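Local atomic coordinates of glycosyl hydrolase family 2, TIM barrel domain protein (Faecalibacterium prausnitzii A2-165, PDB entry 6ED2), a protein that probably hydrolyses beta-glucuronides as a family 2 glycosidase, releasing glucuronic acid from conjugates that reach this gut bacterium. Residues A62-S67 and W94-F99; A121-N126 and L156-N161; A435-N440 and T471-M476; S493-Y498 and I532-G537. All blocks are in the same frame, centred on the assembly; numbering follows the deposited sequence.

Interaction 1 of 4, residues A62-S67 and W94-F99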
loop_
_atom_site.group_PDB
_atom_site.type_symbol
_atom_site.label_atom_id
_atom_site.label_comp_id
_atom_site.label_asym_id
_atom_site.label_seq_id
_atom_site.Cartn_x
_atom_site.Cartn_y
_atom_site.Cartn_z
ATOM N N ALA A 62 -28.923 35.068 12.746
ATOM C CA ALA A 62 -28.970 34.656 14.146
ATOM C C ALA A 62 -30.383 34.286 14.588
ATOM O O ALA A 62 -30.541 33.570 15.585
ATOM C CB ALA A 62 -28.414 35.760 15.043
ATOM N N LEU A 63 -31.405 34.762 13.873
ATOM C CA LEU A 63 -32.793 34.410 14.147
ATOM C C LEU A 63 -33.224 33.156 13.394
ATOM O O LEU A 63 -33.971 32.341 13.941
ATOM C CB LEU A 63 -33.714 35.576 13.792
ATOM C CG LEU A 63 -33.542 36.823 14.656
ATOM C CD1 LEU A 63 -34.106 38.050 13.953
ATOM C CD2 LEU A 63 -34.205 36.607 15.996
ATOM N N ASP A 64 -32.781 32.987 12.148
ATOM C CA ASP A 64 -32.809 31.679 11.503
ATOM C C ASP A 64 -31.881 31.691 10.301
ATOM O O ASP A 64 -31.811 32.684 9.570
ATOM C CB ASP A 64 -34.220 31.250 11.057
ATOM C CG ASP A 64 -34.495 29.757 11.328
ATOM O OD1 ASP A 64 -35.314 29.463 12.228
ATOM O OD2 ASP A 64 -33.888 28.877 10.666
ATOM N N LEU A 65 -31.180 30.582 10.112
ATOM C CA LEU A 65 -30.388 30.376 8.915
ATOM C C LEU A 65 -31.327 30.194 7.735
ATOM O O LEU A 65 -32.170 29.286 7.766
ATOM C CB LEU A 65 -29.489 29.148 9.073
ATOM C CG LEU A 65 -28.330 29.289 10.047
ATOM C CD1 LEU A 65 -27.522 28.001 10.086
ATOM C CD2 LEU A 65 -27.473 30.477 9.628
ATOM N N PRO A 66 -31.241 31.033 6.697
ATOM C CA PRO A 66 -32.118 30.846 5.525
ATOM C C PRO A 66 -31.963 29.488 4.858
ATOM O O PRO A 66 -32.964 28.859 4.496
ATOM C CB PRO A 66 -31.704 31.998 4.589
ATOM C CG PRO A 66 -30.414 32.524 5.135
ATOM C CD PRO A 66 -30.469 32.282 6.612
ATOM N N SER A 67 -30.735 29.020 4.671
ATOM C CA SER A 67 -30.488 27.664 4.214
ATOM C C SER A 67 -29.374 27.079 5.064
ATOM O O SER A 67 -28.516 27.806 5.569
ATOM C CB SER A 67 -30.126 27.628 2.727
ATOM O OG SER A 67 -28.865 28.223 2.503
ATOM N N TRP A 94 -21.582 29.518 10.177
ATOM C CA TRP A 94 -22.581 29.541 11.240
ATOM C C TRP A 94 -22.969 28.135 11.678
ATOM O O TRP A 94 -23.185 27.241 10.846
ATOM C CB TRP A 94 -23.849 30.277 10.794
ATOM C CG TRP A 94 -23.697 31.746 10.504
ATOM C CD1 TRP A 94 -23.114 32.307 9.415
ATOM C CD2 TRP A 94 -24.191 32.829 11.301
ATOM N NE1 TRP A 94 -23.204 33.680 9.481
ATOM C CE2 TRP A 94 -23.858 34.024 10.635
ATOM C CE3 TRP A 94 -24.878 32.902 12.519
ATOM C CZ2 TRP A 94 -24.182 35.286 11.149
ATOM C CZ3 TRP A 94 -25.206 34.143 13.024
ATOM C CH2 TRP A 94 -24.857 35.320 12.341
ATOM N N TYR A 95 -23.076 27.962 12.989
ATOM C CA TYR A 95 -23.672 26.796 13.616
ATOM C C TYR A 95 -24.960 27.223 14.311
ATOM O O TYR A 95 -25.062 28.343 14.824
ATOM C CB TYR A 95 -22.729 26.172 14.642
ATOM C CG TYR A 95 -21.609 25.336 14.079
ATOM C CD1 TYR A 95 -21.667 23.949 14.138
ATOM C CD2 TYR A 95 -20.471 25.926 13.527
ATOM C CE1 TYR A 95 -20.643 23.169 13.646
ATOM C CE2 TYR A 95 -19.428 25.141 13.019
ATOM C CZ TYR A 95 -19.527 23.765 13.080
ATOM O OH TYR A 95 -18.512 22.965 12.586
ATOM N N GLU A 96 -25.946 26.332 14.326
ATOM C CA GLU A 96 -27.236 26.663 14.917
ATOM C C GLU A 96 -27.844 25.407 15.520
ATOM O O GLU A 96 -27.801 24.337 14.909
ATOM C CB GLU A 96 -28.189 27.267 13.883
ATOM C CG GLU A 96 -29.524 27.744 14.456
ATOM C CD GLU A 96 -30.613 27.904 13.393
ATOM O OE1 GLU A 96 -30.534 28.838 12.569
ATOM O OE2 GLU A 96 -31.556 27.085 13.381
ATOM N N THR A 97 -28.384 25.535 16.725
ATOM C CA THR A 97 -29.172 24.462 17.304
ATOM C C THR A 97 -30.217 25.081 18.220
ATOM O O THR A 97 -30.382 26.301 18.268
ATOM C CB THR A 97 -28.281 23.435 18.013
ATOM O OG1 THR A 97 -29.088 22.335 18.435
ATOM C CG2 THR A 97 -27.558 24.038 19.227
ATOM N N SER A 98 -30.955 24.228 18.916
ATOM C CA SER A 98 -32.005 24.646 19.828
ATOM C C SER A 98 -31.787 23.927 21.136
ATOM O O SER A 98 -31.317 22.789 21.157
ATOM C CB SER A 98 -33.422 24.312 19.314
ATOM O OG SER A 98 -33.684 25.009 18.114
ATOM N N PHE A 99 -32.126 24.590 22.229
ATOM C CA PHE A 99 -32.011 23.938 23.518
ATOM C C PHE A 99 -33.200 24.338 24.361
ATOM O O PHE A 99 -33.758 25.433 24.219
ATOM C CB PHE A 99 -30.691 24.270 24.242
ATOM C CG PHE A 99 -30.499 25.734 24.555
ATOM C CD1 PHE A 99 -30.842 26.245 25.802
ATOM C CD2 PHE A 99 -29.945 26.594 23.619
ATOM C CE1 PHE A 99 -30.645 27.602 26.101
ATOM C CE2 PHE A 99 -29.743 27.951 23.916
ATOM C CZ PHE A 99 -30.102 28.450 25.150
#
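L65 meets both W94 and E96, so that one residue of the 62-67 loop spans the two loop-facing side chains W94 and E96 of strand 94-99. Its amide N donates to E96 OE1 at 3.1 Å, reaching the oxygen nearly in line with the C-O bond. The same oxygen lies 3.4 Å from L65 CG, and E96 CB is 3.9 Å from L65 CD1; the leucine and the glutamate run alongside one another, head to tail. The other methyl, CD2, packs 3.8 Å from W94 CB and slants toward the start of the indole. Farther out on that indole, W94 CZ3 lies 3.8 Å from A62 N and 4.1 Å from A62 CB. E96 can bridge to the loop because its CG is anti to the backbone N (chi1 -175°) and the chain stays extended beyond it. D64 OD2 comes within 3.9 Å of E96 OE1, with the carboxylate planes almost perpendicular. This closeness is probably eased by K155, whose NZ forms a salt bridge with D64 OD1 and a long, weak ion pair with E96 OE2. D51 takes the indole NE1 of W94, helping to fix the ring's rotation. The contact thus lays the loop between helix 56-59 and strand 69-73 over strand 92-101 in the sugar-binding domain, where that strand runs between strands 38-51 and 152-161.

Interaction 2 of 4, residues A121-N126 and L156-N161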
loop_
_atom_site.group_PDB
_atom_site.type_symbol
_atom_site.label_atom_id
_atom_site.label_comp_id
_atom_site.label_asym_id
_atom_site.label_seq_id
_atom_site.Cartn_x
_atom_site.Cartn_y
_atom_site.Cartn_z
ATOM N N ALA A 121 -15.417 33.277 17.809
ATOM C CA ALA A 121 -16.854 33.035 17.854
ATOM C C ALA A 121 -17.607 34.258 18.369
ATOM O O ALA A 121 -17.128 34.980 19.251
ATOM C CB ALA A 121 -17.170 31.819 18.737
ATOM N N ARG A 122 -18.786 34.476 17.797
ATOM C CA ARG A 122 -19.811 35.361 18.339
ATOM C C ARG A 122 -21.059 34.521 18.564
ATOM O O ARG A 122 -21.568 33.893 17.628
ATOM C CB ARG A 122 -20.100 36.531 17.393
ATOM C CG ARG A 122 -18.886 37.432 17.163
ATOM C CD ARG A 122 -19.129 38.466 16.096
ATOM N NE ARG A 122 -20.251 39.342 16.424
ATOM C CZ ARG A 122 -20.778 40.199 15.556
ATOM N NH1 ARG A 122 -20.274 40.282 14.323
ATOM N NH2 ARG A 122 -21.799 40.969 15.909
ATOM N N VAL A 123 -21.539 34.493 19.802
ATOM C CA VAL A 123 -22.640 33.627 20.198
ATOM C C VAL A 123 -23.900 34.466 20.374
ATOM O O VAL A 123 -23.883 35.498 21.058
ATOM C CB VAL A 123 -22.297 32.855 21.479
ATOM C CG1 VAL A 123 -23.487 32.019 21.950
ATOM C CG2 VAL A 123 -21.072 31.987 21.229
ATOM N N PHE A 124 -24.988 34.018 19.755
ATOM C CA PHE A 124 -26.300 34.628 19.884
ATOM C C PHE A 124 -27.269 33.607 20.464
ATOM O O PHE A 124 -27.247 32.430 20.089
ATOM C CB PHE A 124 -26.822 35.118 18.530
ATOM C CG PHE A 124 -25.886 36.052 17.822
ATOM C CD1 PHE A 124 -26.098 37.419 17.857
ATOM C CD2 PHE A 124 -24.790 35.564 17.113
ATOM C CE1 PHE A 124 -25.232 38.287 17.203
ATOM C CE2 PHE A 124 -23.917 36.431 16.466
ATOM C CZ PHE A 124 -24.144 37.792 16.514
ATOM N N VAL A 125 -28.105 34.058 21.392
ATOM C CA VAL A 125 -29.219 33.270 21.891
ATOM C C VAL A 125 -30.498 34.061 21.625
ATOM O O VAL A 125 -30.605 35.232 22.011
ATOM C CB VAL A 125 -29.046 32.920 23.373
ATOM C CG1 VAL A 125 -30.346 32.395 23.969
ATOM C CG2 VAL A 125 -27.951 31.880 23.509
ATOM N N ASN A 126 -31.444 33.437 20.922
ATOM C CA ASN A 126 -32.670 34.110 20.487
ATOM C C ASN A 126 -32.357 35.439 19.815
ATOM O O ASN A 126 -33.005 36.452 20.070
ATOM C CB ASN A 126 -33.635 34.309 21.656
ATOM C CG ASN A 126 -34.001 32.999 22.324
ATOM O OD1 ASN A 126 -34.154 31.970 21.648
ATOM N ND2 ASN A 126 -34.107 33.012 23.655
ATOM N N LEU A 156 -29.803 28.777 19.585
ATOM C CA LEU A 156 -28.382 29.019 19.785
ATOM C C LEU A 156 -27.738 29.140 18.418
ATOM O O LEU A 156 -27.740 28.174 17.646
ATOM C CB LEU A 156 -27.743 27.887 20.581
ATOM C CG LEU A 156 -26.226 27.871 20.700
ATOM C CD1 LEU A 156 -25.708 29.228 21.215
ATOM C CD2 LEU A 156 -25.844 26.731 21.633
ATOM N N SER A 157 -27.203 30.320 18.114
ATOM C CA SER A 157 -26.493 30.560 16.863
ATOM C C SER A 157 -25.061 30.965 17.167
ATOM O O SER A 157 -24.823 31.830 18.015
ATOM C CB SER A 157 -27.169 31.650 16.030
ATOM O OG SER A 157 -28.563 31.434 15.995
ATOM N N VAL A 158 -24.112 30.358 16.464
ATOM C CA VAL A 158 -22.702 30.673 16.633
ATOM C C VAL A 158 -22.164 31.148 15.295
ATOM O O VAL A 158 -22.194 30.409 14.304
ATOM C CB VAL A 158 -21.899 29.476 17.167
ATOM C CG1 VAL A 158 -20.420 29.849 17.320
ATOM C CG2 VAL A 158 -22.462 29.011 18.499
ATOM N N LEU A 159 -21.690 32.391 15.265
ATOM C CA LEU A 159 -20.963 32.924 14.121
ATOM C C LEU A 159 -19.482 32.709 14.402
ATOM O O LEU A 159 -18.915 33.329 15.311
ATOM C CB LEU A 159 -21.290 34.397 13.903
ATOM C CG LEU A 159 -20.357 35.147 12.956
ATOM C CD1 LEU A 159 -20.256 34.440 11.609
ATOM C CD2 LEU A 159 -20.830 36.596 12.783
ATOM N N ALA A 160 -18.866 31.805 13.651
ATOM C CA ALA A 160 -17.462 31.486 13.824
ATOM C C ALA A 160 -16.681 31.933 12.594
ATOM O O ALA A 160 -17.247 32.230 11.537
ATOM C CB ALA A 160 -17.276 29.983 14.090
ATOM N N ASN A 161 -15.359 31.994 12.751
ATOM C CA ASN A 161 -14.472 32.458 11.692
ATOM C C ASN A 161 -13.147 31.720 11.837
ATOM O O ASN A 161 -12.695 31.469 12.958
ATOM C CB ASN A 161 -14.276 33.985 11.780
ATOM C CG ASN A 161 -13.410 34.536 10.657
ATOM O OD1 ASN A 161 -12.194 34.476 10.726
ATOM N ND2 ASN A 161 -14.041 35.047 9.610
#
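Neighbouring antiparallel strands of the sugar-binding domain's beta-sheet meet here, with R122 paired to L159 and F124 to S157 as hydrogen-bonded pairs. The R122 N to L159 O bond is 2.7 Å and its return, L159 N to R122 O, 2.8 Å; F124 and S157 exchange a second reciprocal set, F124 N to S157 O also measuring 2.8 Å. Between them sits the non-hydrogen-bonded pair V123-V158. On the face bearing V123, V125 and V158, L156 CD1 reaches over to the neighbouring strand, to V123 CG1 at 3.6 Å, and also borders V125 CG2. CG1 of V123 stands anti to its own N (chi1 176°), which turns it toward this leucine, while A121 CB rests on V158 CG1. The other face carries R122, F124, S157 and L159. There the phenyl ring and the leucine run alongside each other, F124 CE2 4.2 Å from L159 CB, and S157 O lies in the plane of the ring at its edge, 3.8 Å from F124 CD2. R122 also runs alongside L159, NH1 passing 4.0 Å from L159 CD2. Its NE is held by a salt bridge to E129 on the next strand, and S157 OG is hydrogen-bonded to A62 O. The contact thus pairs backbone N and O of R122, F124, S157 and L159 between the strands, lines one face with aliphatic groups, and leaves R122 NE and S157 OG to partners beyond it.

Interaction 3 of 4, residues A435-N440 and T471-M476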
loop_
_atom_site.group_PDB
_atom_site.type_symbol
_atom_site.label_atom_id
_atom_site.label_comp_id
_atom_site.label_asym_id
_atom_site.label_seq_id
_atom_site.Cartn_x
_atom_site.Cartn_y
_atom_site.Cartn_z
ATOM N N ALA A 435 4.531 20.806 33.098
ATOM C CA ALA A 435 5.367 21.839 32.492
ATOM C C ALA A 435 4.548 22.612 31.476
ATOM O O ALA A 435 3.538 22.117 30.963
ATOM C CB ALA A 435 6.615 21.250 31.822
ATOM N N TRP A 436 5.010 23.829 31.184
ATOM C CA TRP A 436 4.366 24.747 30.249
ATOM C C TRP A 436 5.303 25.015 29.085
ATOM O O TRP A 436 6.465 25.367 29.295
ATOM C CB TRP A 436 4.017 26.090 30.915
ATOM C CG TRP A 436 3.341 25.956 32.249
ATOM C CD1 TRP A 436 3.868 26.245 33.478
ATOM C CD2 TRP A 436 2.015 25.470 32.485
ATOM N NE1 TRP A 436 2.939 25.999 34.463
ATOM C CE2 TRP A 436 1.792 25.522 33.877
ATOM C CE3 TRP A 436 0.984 25.021 31.651
ATOM C CZ2 TRP A 436 0.584 25.117 34.456
ATOM C CZ3 TRP A 436 -0.225 24.630 32.233
ATOM C CH2 TRP A 436 -0.404 24.673 33.616
ATOM N N SER A 437 4.807 24.871 27.864
ATOM C CA SER A 437 5.570 25.246 26.684
ATOM C C SER A 437 4.933 26.499 26.105
ATOM O O SER A 437 3.753 26.486 25.759
ATOM C CB SER A 437 5.607 24.108 25.664
ATOM O OG SER A 437 6.118 24.585 24.433
ATOM N N LEU A 438 5.708 27.580 26.001
ATOM C CA LEU A 438 5.122 28.894 25.763
ATOM C C LEU A 438 5.119 29.304 24.297
ATOM O O LEU A 438 4.370 30.216 23.929
ATOM C CB LEU A 438 5.867 29.954 26.584
ATOM C CG LEU A 438 5.457 30.217 28.041
ATOM C CD1 LEU A 438 5.177 28.976 28.816
ATOM C CD2 LEU A 438 6.524 31.022 28.763
ATOM N N LEU A 439 5.945 28.666 23.465
ATOM C CA LEU A 439 6.023 28.932 22.034
ATOM C C LEU A 439 6.541 27.677 21.356
ATOM O O LEU A 439 7.283 26.899 21.963
ATOM C CB LEU A 439 6.949 30.113 21.683
ATOM C CG LEU A 439 6.887 31.461 22.407
ATOM C CD1 LEU A 439 7.858 31.469 23.560
ATOM C CD2 LEU A 439 7.189 32.606 21.449
ATOM N N ASN A 440 6.123 27.459 20.105
ATOM C CA ASN A 440 6.680 26.380 19.289
ATOM C C ASN A 440 7.418 26.997 18.112
ATOM O O ASN A 440 6.800 27.616 17.236
ATOM C CB ASN A 440 5.622 25.395 18.785
ATOM C CG ASN A 440 6.251 24.235 17.987
ATOM O OD1 ASN A 440 6.837 23.306 18.559
ATOM N ND2 ASN A 440 6.151 24.305 16.665
ATOM N N THR A 471 9.223 26.168 29.263
ATOM C CA THR A 471 10.068 25.874 28.115
ATOM C C THR A 471 9.416 26.468 26.875
ATOM O O THR A 471 8.336 27.058 26.936
ATOM C CB THR A 471 10.299 24.353 27.949
ATOM O OG1 THR A 471 11.407 24.123 27.057
ATOM C CG2 THR A 471 9.054 23.660 27.371
ATOM N N TYR A 472 10.105 26.325 25.748
ATOM C CA TYR A 472 9.562 26.601 24.424
ATOM C C TYR A 472 10.432 25.814 23.468
ATOM O O TYR A 472 11.569 25.488 23.796
ATOM C CB TYR A 472 9.576 28.088 24.086
ATOM C CG TYR A 472 10.930 28.611 23.633
ATOM C CD1 TYR A 472 11.227 28.769 22.272
ATOM C CD2 TYR A 472 11.910 28.969 24.567
ATOM C CE1 TYR A 472 12.462 29.259 21.855
ATOM C CE2 TYR A 472 13.149 29.459 24.162
ATOM C CZ TYR A 472 13.418 29.613 22.812
ATOM O OH TYR A 472 14.645 30.106 22.425
ATOM N N THR A 473 9.907 25.481 22.294
ATOM C CA THR A 473 10.680 24.598 21.435
ATOM C C THR A 473 11.502 25.411 20.447
ATOM O O THR A 473 11.021 26.390 19.867
ATOM C CB THR A 473 9.786 23.594 20.703
ATOM O OG1 THR A 473 8.946 24.293 19.780
ATOM C CG2 THR A 473 8.933 22.821 21.705
ATOM N N VAL A 474 12.749 24.994 20.257
ATOM C CA VAL A 474 13.743 25.786 19.545
ATOM C C VAL A 474 13.803 25.341 18.090
ATOM O O VAL A 474 14.005 24.158 17.805
ATOM C CB VAL A 474 15.120 25.670 20.219
ATOM C CG1 VAL A 474 16.150 26.514 19.469
ATOM C CG2 VAL A 474 15.012 26.085 21.688
ATOM N N LEU A 475 13.627 26.300 17.184
ATOM C CA LEU A 475 13.793 26.118 15.751
ATOM C C LEU A 475 15.209 25.658 15.415
ATOM O O LEU A 475 16.163 25.932 16.143
ATOM C CB LEU A 475 13.533 27.445 15.038
ATOM C CG LEU A 475 12.362 27.589 14.097
ATOM C CD1 LEU A 475 12.574 28.837 13.282
ATOM C CD2 LEU A 475 12.255 26.362 13.213
ATOM N N MET A 476 15.348 25.001 14.256
ATOM C CA MET A 476 16.651 24.472 13.851
ATOM C C MET A 476 17.630 25.580 13.483
ATOM O O MET A 476 18.851 25.394 13.604
ATOM C CB MET A 476 16.489 23.508 12.674
ATOM C CG MET A 476 16.334 22.038 13.101
ATOM S SD MET A 476 16.826 20.782 11.864
ATOM C CE MET A 476 18.590 20.582 12.211
#
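N440 and T473 make the one side-chain hydrogen bond between these parallel barrel strands, T473 OG1 donating to N440 OD1 at 2.6 Å. The hydroxyl comes from above the amide plane, 59° out of it, and not along a lone pair. T473 OG1 stands between its own N and carbonyl carbon (chi1 66°), which lifts it toward N440, whose CG is anti to its N (chi1 -177°). OD1 also accepts from R353 NH1, while ND2 bonds a glycerol that probably comes from the crystallisation liquor. An alanine in place of N440 would remove this amide and would probably leave T473 OG1 and R353 NH1 without this acceptor. Lower down the same face, T471 CG2 packs 3.9 Å from S437 CB and 3.6 Å from W436 O, leaving T471 OG1 directed to F491 O and S493 OG. On the opposite face, L439 CD1 touches Y472 CB at 3.8 Å. The backbone is tied by T471 N to W436 O, L438 N to T471 O at 2.8 Å, and T473 N to L439 O at 3.0 Å. A beta bulge between S437 and N440 shifts the register by one and puts N440 opposite T473. The strands are the fourth and fifth of the TIM barrel, joined by helix 449-463 in a beta-alpha-beta unit; that helix packs on L438, L439 and Y472, and strands 373-377 and 492-495 flank the pair.

Interaction 4 of 4, residues S493-Y498 and I532-G537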
loop_
_atom_site.group_PDB
_atom_site.type_symbol
_atom_site.label_atom_id
_atom_site.label_comp_id
_atom_site.label_asym_id
_atom_site.label_seq_id
_atom_site.Cartn_x
_atom_site.Cartn_y
_atom_site.Cartn_z
ATOM N N SER A 493 14.075 22.782 25.034
ATOM C CA SER A 493 13.392 21.812 24.178
ATOM C C SER A 493 13.820 22.052 22.740
ATOM O O SER A 493 13.590 23.139 22.197
ATOM C CB SER A 493 11.866 21.942 24.286
ATOM O OG SER A 493 11.412 21.741 25.613
ATOM N N LEU A 494 14.418 21.042 22.114
ATOM C CA LEU A 494 14.915 21.187 20.753
ATOM C C LEU A 494 14.052 20.396 19.780
ATOM O O LEU A 494 13.663 19.257 20.064
ATOM C CB LEU A 494 16.374 20.719 20.636
ATOM C CG LEU A 494 17.457 21.483 21.415
ATOM C CD1 LEU A 494 18.845 20.935 21.065
ATOM C CD2 LEU A 494 17.396 22.996 21.166
ATOM N N ASN A 495 13.766 21.005 18.630
ATOM C CA ASN A 495 13.212 20.317 17.469
ATOM C C ASN A 495 14.343 20.163 16.460
ATOM O O ASN A 495 14.748 21.145 15.831
ATOM C CB ASN A 495 12.047 21.098 16.854
ATOM C CG ASN A 495 10.836 21.206 17.789
ATOM O OD1 ASN A 495 10.826 20.669 18.905
ATOM N ND2 ASN A 495 9.811 21.905 17.328
ATOM N N ARG A 496 14.854 18.945 16.297
ATOM C CA ARG A 496 16.024 18.728 15.456
ATOM C C ARG A 496 15.790 17.591 14.468
ATOM O O ARG A 496 15.206 16.564 14.812
ATOM C CB ARG A 496 17.257 18.444 16.305
ATOM C CG ARG A 496 17.810 19.684 17.009
ATOM C CD ARG A 496 18.067 20.793 16.010
ATOM N NE ARG A 496 18.590 22.010 16.625
ATOM C CZ ARG A 496 17.836 23.017 17.068
ATOM N NH1 ARG A 496 16.512 22.967 16.984
ATOM N NH2 ARG A 496 18.414 24.082 17.600
ATOM N N TYR A 497 16.263 17.787 13.241
ATOM C CA TYR A 497 16.038 16.884 12.122
ATOM C C TYR A 497 17.332 16.644 11.360
ATOM O O TYR A 497 17.370 16.693 10.122
ATOM C CB TYR A 497 14.969 17.436 11.194
ATOM C CG TYR A 497 13.596 17.419 11.817
ATOM C CD1 TYR A 497 12.865 16.237 11.893
ATOM C CD2 TYR A 497 13.031 18.584 12.342
ATOM C CE1 TYR A 497 11.593 16.214 12.457
ATOM C CE2 TYR A 497 11.769 18.573 12.909
ATOM C CZ TYR A 497 11.055 17.388 12.967
ATOM O OH TYR A 497 9.805 17.379 13.539
ATOM N N TYR A 498 18.415 16.398 12.099
ATOM C CA TYR A 498 19.687 16.016 11.497
ATOM C C TYR A 498 19.549 14.636 10.866
ATOM O O TYR A 498 19.401 13.630 11.570
ATOM C CB TYR A 498 20.788 16.027 12.549
ATOM C CG TYR A 498 21.290 17.424 12.895
ATOM C CD1 TYR A 498 22.044 18.159 11.983
ATOM C CD2 TYR A 498 21.017 17.998 14.136
ATOM C CE1 TYR A 498 22.516 19.429 12.295
ATOM C CE2 TYR A 498 21.483 19.257 14.463
ATOM C CZ TYR A 498 22.238 19.969 13.542
ATOM O OH TYR A 498 22.702 21.220 13.864
ATOM N N ILE A 532 15.657 18.553 26.568
ATOM C CA ILE A 532 14.885 17.471 25.985
ATOM C C ILE A 532 14.706 17.754 24.507
ATOM O O ILE A 532 14.835 18.893 24.039
ATOM C CB ILE A 532 13.507 17.275 26.641
ATOM C CG1 ILE A 532 12.547 18.391 26.237
ATOM C CG2 ILE A 532 13.627 17.177 28.135
ATOM C CD1 ILE A 532 11.130 18.110 26.712
ATOM N N PHE A 533 14.403 16.694 23.770
ATOM C CA PHE A 533 14.020 16.826 22.377
ATOM C C PHE A 533 12.508 16.719 22.273
ATOM O O PHE A 533 11.899 15.783 22.801
ATOM C CB PHE A 533 14.739 15.787 21.519
ATOM C CG PHE A 533 16.208 16.084 21.367
ATOM C CD1 PHE A 533 16.665 16.837 20.300
ATOM C CD2 PHE A 533 17.119 15.664 22.332
ATOM C CE1 PHE A 533 18.014 17.147 20.186
ATOM C CE2 PHE A 533 18.474 15.950 22.216
ATOM C CZ PHE A 533 18.918 16.698 21.152
ATOM N N THR A 534 11.902 17.712 21.649
ATOM C CA THR A 534 10.465 17.724 21.477
ATOM C C THR A 534 10.039 17.404 20.051
ATOM O O THR A 534 8.847 17.178 19.821
ATOM C CB THR A 534 9.893 19.089 21.899
ATOM O OG1 THR A 534 10.771 20.128 21.446
ATOM C CG2 THR A 534 9.764 19.154 23.416
ATOM N N GLU A 535 10.965 17.399 19.092
ATOM C CA GLU A 535 10.677 16.873 17.761
ATOM C C GLU A 535 11.938 16.273 17.170
ATOM O O GLU A 535 13.051 16.754 17.415
ATOM C CB GLU A 535 10.144 17.935 16.789
ATOM C CG GLU A 535 8.808 18.485 17.196
ATOM C CD GLU A 535 8.184 19.336 16.149
ATOM O OE1 GLU A 535 8.584 19.207 14.965
ATOM O OE2 GLU A 535 7.281 20.121 16.517
ATOM N N TYR A 536 11.730 15.235 16.365
ATOM C CA TYR A 536 12.696 14.544 15.522
ATOM C C TYR A 536 11.963 13.366 14.883
ATOM O O TYR A 536 10.938 12.899 15.400
ATOM C CB TYR A 536 13.926 14.081 16.307
ATOM C CG TYR A 536 13.702 12.995 17.351
ATOM C CD1 TYR A 536 14.126 11.687 17.112
ATOM C CD2 TYR A 536 13.104 13.274 18.573
ATOM C CE1 TYR A 536 13.953 10.691 18.052
ATOM C CE2 TYR A 536 12.940 12.282 19.538
ATOM C CZ TYR A 536 13.367 10.990 19.270
ATOM O OH TYR A 536 13.212 9.984 20.210
ATOM N N GLY A 537 12.464 12.933 13.726
ATOM C CA GLY A 537 11.823 11.867 12.984
ATOM C C GLY A 537 11.912 12.030 11.476
ATOM O O GLY A 537 12.456 13.021 10.973
#
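The amide of N495 lies stacked on the carboxylate of E535, their planes 23° apart, at the carboxyl ends of the sixth and seventh strands of the TIM barrel. Although ND2 is 3.2 Å from OE2, the angle is poor for a hydrogen bond; OE2 is instead salt-bridged to R353, and ND2 bonds E441 OE2. The Y497 ring offers its edge: E535 OE1 and G537 O both lie in its plane, the latter 3.4 Å from Y497 CD1. Y497 OH donates to E535 OE1 at 2.6 Å, on the anti side of the carboxylate, with ring and carboxylate planes steeply inclined. A phenylalanine in place of Y497 would probably leave E535 OE1 without this donor and its carboxylate freer to turn. On the opposite face of the sheet, F533 receives R496 CG at its ring edge, 4.1 Å from F533 CE1, while L494 CB sits 3.9 Å from F533 CD1. The guanidinium of R496 stands nearly perpendicular to that ring, one face near L494 CD2, and its NH2 pairs with E518. Along the backbone, L494 O accepts T534 N and, weakly, E535 N, as a beta bulge shifts the register. At the bulge T534 OG1, between its own N and carbonyl carbon (chi1 40°), donates to N495 OD1 at 2.6 Å, nearly in line with the amide C=O.

How the interactions relate
The contacts fall into two touching pairs in different domains. Interactions 1 and 2, with centres about 9 Å apart, share the beta-sheet of the sugar-binding domain: Y95 O and V158 N, probably hydrogen-bonded at 2.8 Å, join strands 92-101 and 152-161. Interactions 3 and 4, about 11 Å apart, cover four successive strands of the TIM barrel; V474 N and S493 O, 2.8 Å apart and probably hydrogen-bonded, link them, and T473 CG2 packs against T534 OG1. Between the pairs, centres are about 33 to 45 Å apart. The side chains of N440 and E535 each come within about 3 Å of bound glycerol, probably a crystallisation additive, consistent with a pocket at the carboxyl ends of barrel strands four and seven, where family 2 glycosidases carry their catalytic glutamates.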